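PDB 1WY2: Xaa-Pro dipeptidase from Pyrococcus horikoshii, which probably splits dipeptides that carry proline at the C-terminal position and a nonpolar residue before it, working as a homodimeric two-metal peptidase of the M24B family. Local coordinates for residues A22-K27 against K89-E94; V120-R125 against H294-V299; G206-I211 against E235-I240. All coordinates share one frame; numbering follows the deposited sequence.

Contact 1: residues A22-K27 against K89-E94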
loop_
_atom_site.group_PDB
_atom_site.type_symbol
_atom_site.label_atom_id
_atom_site.label_comp_id
_atom_site.label_asym_id
_atom_site.label_seq_id
_atom_site.Cartn_x
_atom_site.Cartn_y
_atom_site.Cartn_z
ATOM N N ALA A 22 14.146 -25.077 -5.374
ATOM C CA ALA A 22 14.394 -23.927 -4.516
ATOM C C ALA A 22 13.140 -23.071 -4.430
ATOM O O ALA A 22 12.266 -23.151 -5.292
ATOM C CB ALA A 22 15.548 -23.102 -5.066
ATOM N N VAL A 23 13.053 -22.261 -3.382
ATOM C CA VAL A 23 11.912 -21.380 -3.196
ATOM C C VAL A 23 12.359 -19.938 -3.013
ATOM O O VAL A 23 13.332 -19.656 -2.312
ATOM C CB VAL A 23 11.065 -21.803 -1.973
ATOM C CG1 VAL A 23 10.073 -20.695 -1.604
ATOM C CG2 VAL A 23 10.318 -23.084 -2.291
ATOM N N LEU A 24 11.644 -19.025 -3.662
ATOM C CA LEU A 24 11.939 -17.605 -3.572
ATOM C C LEU A 24 10.784 -16.895 -2.872
ATOM O O LEU A 24 9.639 -17.010 -3.300
ATOM C CB LEU A 24 12.125 -17.011 -4.974
ATOM C CG LEU A 24 12.304 -15.493 -5.043
ATOM C CD1 LEU A 24 13.560 -15.086 -4.286
ATOM C CD2 LEU A 24 12.393 -15.051 -6.500
ATOM N N ILE A 25 11.090 -16.177 -1.795
ATOM C CA ILE A 25 10.084 -15.427 -1.036
ATOM C C ILE A 25 10.417 -13.943 -1.187
ATOM O O ILE A 25 11.512 -13.513 -0.817
ATOM C CB ILE A 25 10.120 -15.805 0.466
ATOM C CG1 ILE A 25 9.820 -17.299 0.633
ATOM C CG2 ILE A 25 9.102 -14.972 1.251
ATOM C CD1 ILE A 25 8.434 -17.715 0.162
ATOM N N ALA A 26 9.477 -13.160 -1.719
ATOM C CA ALA A 26 9.712 -11.734 -1.941
ATOM C C ALA A 26 8.679 -10.762 -1.367
ATOM O O ALA A 26 8.969 -9.574 -1.223
ATOM C CB ALA A 26 9.869 -11.475 -3.433
ATOM N N LYS A 27 7.481 -11.240 -1.044
ATOM C CA LYS A 27 6.463 -10.340 -0.498
ATOM C C LYS A 27 6.830 -9.953 0.934
ATOM O O LYS A 27 7.118 -10.815 1.764
ATOM C CB LYS A 27 5.083 -11.000 -0.539
ATOM C CG LYS A 27 3.932 -10.002 -0.478
ATOM C CD LYS A 27 2.570 -10.686 -0.549
ATOM C CE LYS A 27 1.443 -9.656 -0.603
ATOM N NZ LYS A 27 0.091 -10.286 -0.665
ATOM N N LYS A 89 16.273 -25.557 -11.459
ATOM C CA LYS A 89 15.365 -26.070 -12.479
ATOM C C LYS A 89 13.922 -25.673 -12.176
ATOM O O LYS A 89 13.281 -24.976 -12.963
ATOM C CB LYS A 89 15.466 -27.594 -12.564
ATOM C CG LYS A 89 16.828 -28.104 -13.012
ATOM C CD LYS A 89 17.139 -27.686 -14.443
ATOM C CE LYS A 89 16.134 -28.277 -15.423
ATOM N NZ LYS A 89 16.438 -27.906 -16.835
ATOM N N SER A 90 13.420 -26.128 -11.033
ATOM C CA SER A 90 12.056 -25.831 -10.610
ATOM C C SER A 90 12.085 -24.875 -9.421
ATOM O O SER A 90 12.595 -25.222 -8.357
ATOM C CB SER A 90 11.341 -27.130 -10.220
ATOM O OG SER A 90 9.987 -26.895 -9.873
ATOM N N LEU A 91 11.533 -23.676 -9.602
ATOM C CA LEU A 91 11.511 -22.668 -8.544
ATOM C C LEU A 91 10.116 -22.453 -7.963
ATOM O O LEU A 91 9.161 -22.216 -8.701
ATOM C CB LEU A 91 12.034 -21.328 -9.080
ATOM C CG LEU A 91 12.117 -20.157 -8.095
ATOM C CD1 LEU A 91 13.261 -20.396 -7.107
ATOM C CD2 LEU A 91 12.344 -18.855 -8.848
ATOM N N GLY A 92 10.004 -22.532 -6.640
ATOM C CA GLY A 92 8.719 -22.314 -5.995
ATOM C C GLY A 92 8.558 -20.825 -5.751
ATOM O O GLY A 92 9.480 -20.184 -5.247
ATOM N N ILE A 93 7.399 -20.269 -6.101
ATOM C CA ILE A 93 7.164 -18.837 -5.927
ATOM C C ILE A 93 5.791 -18.499 -5.352
ATOM O O ILE A 93 4.874 -19.321 -5.366
ATOM C CB ILE A 93 7.314 -18.070 -7.268
ATOM C CG1 ILE A 93 6.305 -18.597 -8.292
ATOM C CG2 ILE A 93 8.739 -18.218 -7.803
ATOM C CD1 ILE A 93 6.198 -17.727 -9.544
ATOM N N GLU A 94 5.667 -17.276 -4.841
ATOM C CA GLU A 94 4.412 -16.791 -4.267
ATOM C C GLU A 94 3.453 -16.397 -5.387
ATOM O O GLU A 94 3.879 -15.982 -6.463
ATOM C CB GLU A 94 4.666 -15.561 -3.401
ATOM C CG GLU A 94 5.629 -15.775 -2.251
ATOM C CD GLU A 94 6.369 -14.502 -1.896
ATOM O OE1 GLU A 94 7.083 -13.968 -2.776
ATOM O OE2 GLU A 94 6.242 -14.031 -0.748
HETATM O O HOH W 1 7.903 -15.587 -4.757
#

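Contact 2: residues V120-R125 against H294-V299. With CAC (cacodylate ion), chain C.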
loop_
_atom_site.group_PDB
_atom_site.type_symbol
_atom_site.label_atom_id
_atom_site.label_comp_id
_atom_site.label_asym_id
_atom_site.label_seq_id
_atom_site.Cartn_x
_atom_site.Cartn_y
_atom_site.Cartn_z
ATOM N N VAL A 120 1.778 -23.791 1.416
ATOM C CA VAL A 120 2.567 -23.926 2.636
ATOM C C VAL A 120 2.647 -22.607 3.395
ATOM O O VAL A 120 2.652 -22.596 4.626
ATOM C CB VAL A 120 3.989 -24.492 2.346
ATOM C CG1 VAL A 120 4.807 -23.514 1.520
ATOM C CG2 VAL A 120 4.685 -24.831 3.659
ATOM N N ILE A 121 2.691 -21.494 2.669
ATOM C CA ILE A 121 2.734 -20.190 3.320
ATOM C C ILE A 121 1.413 -20.018 4.065
ATOM O O ILE A 121 1.383 -19.592 5.220
ATOM C CB ILE A 121 2.899 -19.048 2.292
ATOM C CG1 ILE A 121 4.243 -19.192 1.570
ATOM C CG2 ILE A 121 2.813 -17.697 2.995
ATOM C CD1 ILE A 121 5.446 -19.214 2.494
ATOM N N ARG A 122 0.320 -20.366 3.395
ATOM C CA ARG A 122 -1.011 -20.275 3.990
ATOM C C ARG A 122 -1.137 -21.170 5.221
ATOM O O ARG A 122 -1.583 -20.733 6.278
ATOM C CB ARG A 122 -2.077 -20.688 2.972
ATOM C CG ARG A 122 -3.483 -20.819 3.551
ATOM C CD ARG A 122 -4.350 -21.667 2.633
ATOM N NE ARG A 122 -3.817 -23.023 2.523
ATOM C CZ ARG A 122 -4.267 -23.940 1.672
ATOM N NH1 ARG A 122 -5.262 -23.649 0.844
ATOM N NH2 ARG A 122 -3.724 -25.151 1.652
ATOM N N ASP A 123 -0.749 -22.432 5.076
ATOM C CA ASP A 123 -0.853 -23.370 6.183
ATOM C C ASP A 123 -0.149 -22.879 7.445
ATOM O O ASP A 123 -0.593 -23.166 8.554
ATOM C CB ASP A 123 -0.323 -24.747 5.764
ATOM C CG ASP A 123 -1.279 -25.483 4.830
ATOM O OD1 ASP A 123 -2.367 -24.942 4.530
ATOM O OD2 ASP A 123 -0.946 -26.605 4.394
ATOM N N MET A 124 0.943 -22.140 7.277
ATOM C CA MET A 124 1.665 -21.605 8.426
ATOM C C MET A 124 1.004 -20.350 8.991
ATOM O O MET A 124 0.670 -20.298 10.175
ATOM C CB MET A 124 3.111 -21.270 8.053
ATOM C CG MET A 124 3.984 -22.476 7.743
ATOM S SD MET A 124 5.724 -22.007 7.607
ATOM C CE MET A 124 5.709 -21.139 6.032
ATOM N N ARG A 125 0.796 -19.349 8.142
ATOM C CA ARG A 125 0.221 -18.083 8.591
ATOM C C ARG A 125 -1.235 -18.107 9.054
ATOM O O ARG A 125 -1.630 -17.285 9.878
ATOM C CB ARG A 125 0.396 -17.017 7.503
ATOM C CG ARG A 125 1.827 -16.475 7.396
ATOM C CD ARG A 125 1.976 -15.488 6.243
ATOM N NE ARG A 125 1.057 -14.360 6.366
ATOM C CZ ARG A 125 0.757 -13.530 5.372
ATOM N NH1 ARG A 125 1.307 -13.693 4.175
ATOM N NH2 ARG A 125 -0.112 -12.547 5.570
ATOM N N HIS A 294 -6.096 -8.311 5.072
ATOM C CA HIS A 294 -6.895 -9.269 4.313
ATOM C C HIS A 294 -6.046 -10.500 4.004
ATOM O O HIS A 294 -5.139 -10.436 3.171
ATOM C CB HIS A 294 -7.366 -8.684 2.977
ATOM C CG HIS A 294 -8.384 -7.598 3.110
ATOM N ND1 HIS A 294 -8.119 -6.288 2.774
ATOM C CD2 HIS A 294 -9.671 -7.627 3.528
ATOM C CE1 HIS A 294 -9.201 -5.558 2.978
ATOM N NE2 HIS A 294 -10.156 -6.347 3.437
ATOM N N GLU A 295 -6.323 -11.610 4.681
ATOM C CA GLU A 295 -5.589 -12.846 4.432
ATOM C C GLU A 295 -6.477 -14.073 4.632
ATOM O O GLU A 295 -7.690 -13.944 4.774
ATOM C CB GLU A 295 -4.315 -12.928 5.295
ATOM C CG GLU A 295 -4.482 -12.782 6.802
ATOM C CD GLU A 295 -3.137 -12.836 7.528
ATOM O OE1 GLU A 295 -2.899 -13.795 8.295
ATOM O OE2 GLU A 295 -2.309 -11.926 7.322
ATOM N N TRP A 296 -5.879 -15.257 4.618
ATOM C CA TRP A 296 -6.641 -16.497 4.761
ATOM C C TRP A 296 -7.288 -16.664 6.135
ATOM O O TRP A 296 -6.701 -16.318 7.154
ATOM C CB TRP A 296 -5.732 -17.701 4.507
ATOM C CG TRP A 296 -4.879 -17.605 3.279
ATOM C CD1 TRP A 296 -5.235 -17.916 1.996
ATOM C CD2 TRP A 296 -3.500 -17.217 3.230
ATOM N NE1 TRP A 296 -4.158 -17.754 1.154
ATOM C CE2 TRP A 296 -3.080 -17.328 1.887
ATOM C CE3 TRP A 296 -2.576 -16.791 4.195
ATOM C CZ2 TRP A 296 -1.775 -17.028 1.481
ATOM C CZ3 TRP A 296 -1.276 -16.491 3.791
ATOM C CH2 TRP A 296 -0.890 -16.613 2.444
ATOM N N PRO A 297 -8.516 -17.201 6.176
ATOM C CA PRO A 297 -9.275 -17.627 5.001
ATOM C C PRO A 297 -10.309 -16.572 4.647
ATOM O O PRO A 297 -10.574 -15.658 5.432
ATOM C CB PRO A 297 -9.940 -18.906 5.480
ATOM C CG PRO A 297 -10.321 -18.533 6.888
ATOM C CD PRO A 297 -9.069 -17.816 7.399
ATOM N N ARG A 298 -10.879 -16.689 3.458
ATOM C CA ARG A 298 -11.933 -15.781 3.044
ATOM C C ARG A 298 -13.195 -16.402 3.631
ATOM O O ARG A 298 -13.468 -17.578 3.409
ATOM C CB ARG A 298 -12.037 -15.740 1.518
ATOM C CG ARG A 298 -11.059 -14.792 0.850
ATOM C CD ARG A 298 -11.022 -14.993 -0.662
ATOM N NE ARG A 298 -12.331 -15.288 -1.250
ATOM C CZ ARG A 298 -13.427 -14.546 -1.101
ATOM N NH1 ARG A 298 -13.403 -13.439 -0.370
ATOM N NH2 ARG A 298 -14.555 -14.910 -1.697
ATOM N N VAL A 299 -13.945 -15.632 4.411
ATOM C CA VAL A 299 -15.173 -16.151 5.001
ATOM C C VAL A 299 -16.283 -15.771 4.040
ATOM O O VAL A 299 -16.918 -14.730 4.185
ATOM C CB VAL A 299 -15.431 -15.533 6.388
ATOM C CG1 VAL A 299 -16.648 -16.183 7.033
ATOM C CG2 VAL A 299 -14.202 -15.727 7.268
HETATM AS AS CAC C . -12.111 -3.898 5.535
HETATM O O1 CAC C . -12.971 -4.416 6.847
HETATM O O2 CAC C . -12.371 -4.995 4.351
HETATM C C1 CAC C . -12.742 -2.249 4.915
HETATM C C2 CAC C . -10.267 -3.918 5.865
HETATM O O HOH W 2 -0.205 -13.526 8.888
#

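Contact 3: residues G206-I211 against E235-I240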
loop_
_atom_site.group_PDB
_atom_site.type_symbol
_atom_site.label_atom_id
_atom_site.label_comp_id
_atom_site.label_asym_id
_atom_site.label_seq_id
_atom_site.Cartn_x
_atom_site.Cartn_y
_atom_site.Cartn_z
ATOM N N GLY A 206 -29.197 12.828 12.291
ATOM C CA GLY A 206 -30.074 11.843 11.683
ATOM C C GLY A 206 -29.299 10.911 10.764
ATOM O O GLY A 206 -29.851 9.969 10.202
ATOM N N ASP A 207 -28.007 11.183 10.616
ATOM C CA ASP A 207 -27.131 10.384 9.762
ATOM C C ASP A 207 -26.706 9.055 10.368
ATOM O O ASP A 207 -26.382 8.982 11.552
ATOM C CB ASP A 207 -25.832 11.147 9.466
ATOM C CG ASP A 207 -25.910 12.014 8.232
ATOM O OD1 ASP A 207 -27.000 12.129 7.631
ATOM O OD2 ASP A 207 -24.857 12.585 7.866
ATOM N N LEU A 208 -26.713 8.006 9.552
ATOM C CA LEU A 208 -26.191 6.716 9.985
ATOM C C LEU A 208 -24.714 6.960 9.687
ATOM O O LEU A 208 -24.391 7.594 8.680
ATOM C CB LEU A 208 -26.684 5.577 9.087
ATOM C CG LEU A 208 -27.916 4.782 9.521
ATOM C CD1 LEU A 208 -28.415 3.946 8.357
ATOM C CD2 LEU A 208 -27.564 3.896 10.712
ATOM N N VAL A 209 -23.819 6.493 10.549
ATOM C CA VAL A 209 -22.394 6.684 10.305
ATOM C C VAL A 209 -21.668 5.367 10.531
ATOM O O VAL A 209 -21.693 4.814 11.633
ATOM C CB VAL A 209 -21.778 7.750 11.242
ATOM C CG1 VAL A 209 -20.334 8.040 10.817
ATOM C CG2 VAL A 209 -22.612 9.028 11.207
ATOM N N VAL A 210 -21.046 4.859 9.474
ATOM C CA VAL A 210 -20.296 3.614 9.555
ATOM C C VAL A 210 -18.841 3.987 9.823
ATOM O O VAL A 210 -18.269 4.823 9.120
ATOM C CB VAL A 210 -20.394 2.811 8.233
ATOM C CG1 VAL A 210 -19.544 1.541 8.319
ATOM C CG2 VAL A 210 -21.847 2.449 7.954
ATOM N N ILE A 211 -18.264 3.375 10.853
ATOM C CA ILE A 211 -16.880 3.624 11.255
ATOM C C ILE A 211 -16.109 2.312 11.136
ATOM O O ILE A 211 -16.289 1.407 11.948
ATOM C CB ILE A 211 -16.824 4.107 12.723
ATOM C CG1 ILE A 211 -17.742 5.322 12.904
ATOM C CG2 ILE A 211 -15.389 4.462 13.107
ATOM C CD1 ILE A 211 -18.087 5.619 14.354
ATOM N N GLU A 235 -37.430 4.647 12.191
ATOM C CA GLU A 235 -37.786 3.235 12.188
ATOM C C GLU A 235 -37.101 2.371 11.135
ATOM O O GLU A 235 -36.781 1.208 11.392
ATOM C CB GLU A 235 -39.304 3.089 12.068
ATOM C CG GLU A 235 -40.044 3.632 13.270
ATOM C CD GLU A 235 -39.515 3.058 14.573
ATOM O OE1 GLU A 235 -39.530 1.818 14.725
ATOM O OE2 GLU A 235 -39.078 3.844 15.442
ATOM N N LYS A 236 -36.867 2.927 9.955
ATOM C CA LYS A 236 -36.236 2.152 8.899
ATOM C C LYS A 236 -34.744 1.932 9.148
ATOM O O LYS A 236 -34.194 0.896 8.771
ATOM C CB LYS A 236 -36.514 2.824 7.554
ATOM C CG LYS A 236 -38.013 2.802 7.249
ATOM C CD LYS A 236 -38.430 3.585 6.016
ATOM C CE LYS A 236 -39.945 3.475 5.845
ATOM N NZ LYS A 236 -40.489 4.248 4.699
ATOM N N GLN A 237 -34.099 2.893 9.801
ATOM C CA GLN A 237 -32.679 2.767 10.122
ATOM C C GLN A 237 -32.550 1.720 11.219
ATOM O O GLN A 237 -31.672 0.860 11.175
ATOM C CB GLN A 237 -32.115 4.096 10.631
ATOM C CG GLN A 237 -32.080 5.202 9.596
ATOM C CD GLN A 237 -31.601 6.516 10.175
ATOM O OE1 GLN A 237 -32.081 6.957 11.220
ATOM N NE2 GLN A 237 -30.658 7.155 9.497
ATOM N N LYS A 238 -33.436 1.802 12.207
ATOM C CA LYS A 238 -33.426 0.855 13.310
ATOM C C LYS A 238 -33.639 -0.566 12.803
ATOM O O LYS A 238 -33.027 -1.509 13.302
ATOM C CB LYS A 238 -34.517 1.217 14.324
ATOM C CG LYS A 238 -34.662 0.216 15.456
ATOM C CD LYS A 238 -35.549 0.753 16.569
ATOM C CE LYS A 238 -34.876 1.906 17.300
ATOM N NZ LYS A 238 -33.555 1.496 17.871
ATOM N N GLU A 239 -34.503 -0.713 11.802
ATOM C CA GLU A 239 -34.794 -2.025 11.237
ATOM C C GLU A 239 -33.559 -2.716 10.668
ATOM O O GLU A 239 -33.218 -3.828 11.076
ATOM C CB GLU A 239 -35.849 -1.908 10.137
ATOM C CG GLU A 239 -36.217 -3.241 9.503
ATOM C CD GLU A 239 -37.328 -3.112 8.483
ATOM O OE1 GLU A 239 -38.401 -2.588 8.848
ATOM O OE2 GLU A 239 -37.130 -3.534 7.325
ATOM N N ILE A 240 -32.886 -2.067 9.724
ATOM C CA ILE A 240 -31.703 -2.680 9.130
ATOM C C ILE A 240 -30.608 -2.891 10.170
ATOM O O ILE A 240 -29.895 -3.889 10.132
ATOM C CB ILE A 240 -31.163 -1.849 7.943
ATOM C CG1 ILE A 240 -30.858 -0.419 8.382
ATOM C CG2 ILE A 240 -32.187 -1.852 6.813
ATOM C CD1 ILE A 240 -30.202 0.419 7.297
HETATM O O HOH W 3 -32.786 9.637 10.960
#

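Contact 1: residues A22-K27 against K89-E94
Ala22 and Val23 pair in parallel with Leu91 and Gly92, joining two inner strands of the mixed sheet in the creatinase/prolidase N-terminal domain. Two straight backbone bonds set the register: Gly92 N to Ala22 O at 2.7 Å and Leu24 N to Gly92 O at 2.9 Å. A weak bond from Ala22 N to Ser90 O precedes them. Each of the two central carbonyls also faces a CA-H, that of Leu91 for Ala22 O and that of Val23 for Gly92 O.

Apolar packing is modest. Leu91 has CG anti to the backbone N (chi1 -178°), which lays CD1 alongside the neighbouring strand, 4.1 Å from Ala22 CB and near Leu24 CB. Helix 99-108 packs on this face, Leu105 touching both Leu24 and Leu91. On the other face CA of Gly92 and CG2 of Val23 lie 4.1 Å apart.

Past the paired strands the carboxylate of Glu94 takes over. OE1 receives Ala26 N at 2.7 Å, the donor standing above the carboxylate plane, while OE2 turns its syn lone pair to Lys27 N at 3.1 Å. Asn30 is a second donor to OE2. A water bridges the widening gap: it donates to Leu24 O and Glu94 OE1 and accepts from Glu94 N at 2.8 Å. Lys27, the N-cap of helix 28-35, sends an extended chain away to a salt bridge with Glu292.

The grip of the Ala26 and Lys27 N-H groups on this buried carboxylate, with Asn30 beside them, probably favours the anion. Together the carboxylate and the water carry on the link between the two chain segments where direct backbone bonds end.

Contact 2: residues V120-R125 against H294-V299
Trp296 keeps CG anti to its carbonyl carbon (chi1 -47°), a torsion that swings the indole over to helix 118-125, while Arg122, with CG anti to the backbone N, lays the start of its chain across one indole face. The contact joins the creatinase/prolidase N-terminal domain to the M24 metallopeptidase domain, and the chain turns a corner at Trp296, just before the cis peptide bond to Pro297.

Arg122 CG sits above the five-membered ring, 3.5 Å from its centroid and 12° off the normal, a CH-pi contact; CB spreads the cover toward the middle of the indole. The chain bends at the CG-CD bond, and the guanidinium grips Asp123 OD1 side-on through NE and NH2, both nitrogens coming from the same face of that carboxylate. Ile121 CG2 adds apolar contact at Trp296 CH2, 3.9 Å away.

Polar contacts gather round Arg125. Trp296 CZ3 lies over one face of its guanidinium, offset toward the rim, with the two planes 71° apart. NH2 forms a salt bridge with Glu295 OE2 at 2.9 Å, reaching the oxygen from well above the carboxylate plane. NH2 is shared with Glu292 in a second salt bridge, while NH1 donates to Asn30; Lys128 pairs with Glu295 OE1. On the metal-site side, the neighbouring His294 packs edge-to-face with the metal ligand His287, and its NE2 donates to O2 of a cacodylate ion, probably from the crystallisation liquor.

A water completes the bridge between the domains, accepting from Arg125 NE at 2.9 Å and donating to Glu295 OE1 at 2.8 Å.

Contact 3: residues G206-I211 against E235-I240
Gln237 reaches from the first turn of helix 235-254 to the backbone of Gly206 with an extended side chain. Its CG is anti to the carbonyl carbon and beside the backbone N, and the straight chain beyond CG carries the amide directly outward. NE2 then donates to Gly206 O at 3.0 Å with an N-H...O angle of 168°. The acceptor lies close to the amide plane, and the nitrogen approaches almost head-on to the carbonyl. A water fixes the other half of the amide by donating to both Gln237 OE1, at 2.8 Å, and Gly206 O, which thus accepts two bonds.

Leu208 runs past Gln237 in the opposite direction. Its chi1 of -96° lies well off the staggered value, and it places CG 3.6 Å from Gln237 NE2 and CD1 beside Gln237 CG. This packing belongs to the M24 metallopeptidase domain, the pita-bread fold, where strand 208-217 belongs to an antiparallel sheet and helix 235-254 follows its hairpin partner, strand 220-229. Val327 of strand 325-336 touches both Leu208 and Ile240.

Ile240, one turn further along the helix, holds CG1 between its backbone N and carbonyl carbon (chi1 57°), with CG2 anti to the carbonyl carbon. The extended ethyl arm ends at CD1, 4.1 Å from Leu208 CD1.

In the fold
From the N terminus, contact 1 closes first, bringing strand 90-93 back beside strand 22-25 after an excursion of 61 residues and uniting two adjacent inner strands of the N-terminal sheet. Contact 2 opens later, at helix 118-125, and closes 168 residues further on at 294-299, so it spans the two domains. Contact 3 is nested inside that long loop, a short closure of 23 residues containing strand 220-229 within the metallopeptidase domain. Contacts 1 and 2 touch through Ile25 CD1 and Ile121 CD1, linking the N-terminal sheet to the helix that meets the metallopeptidase domain. Contact 3 stands apart, its centre about 48 Å from that of contact 1, on the opposite side of the chain's centre.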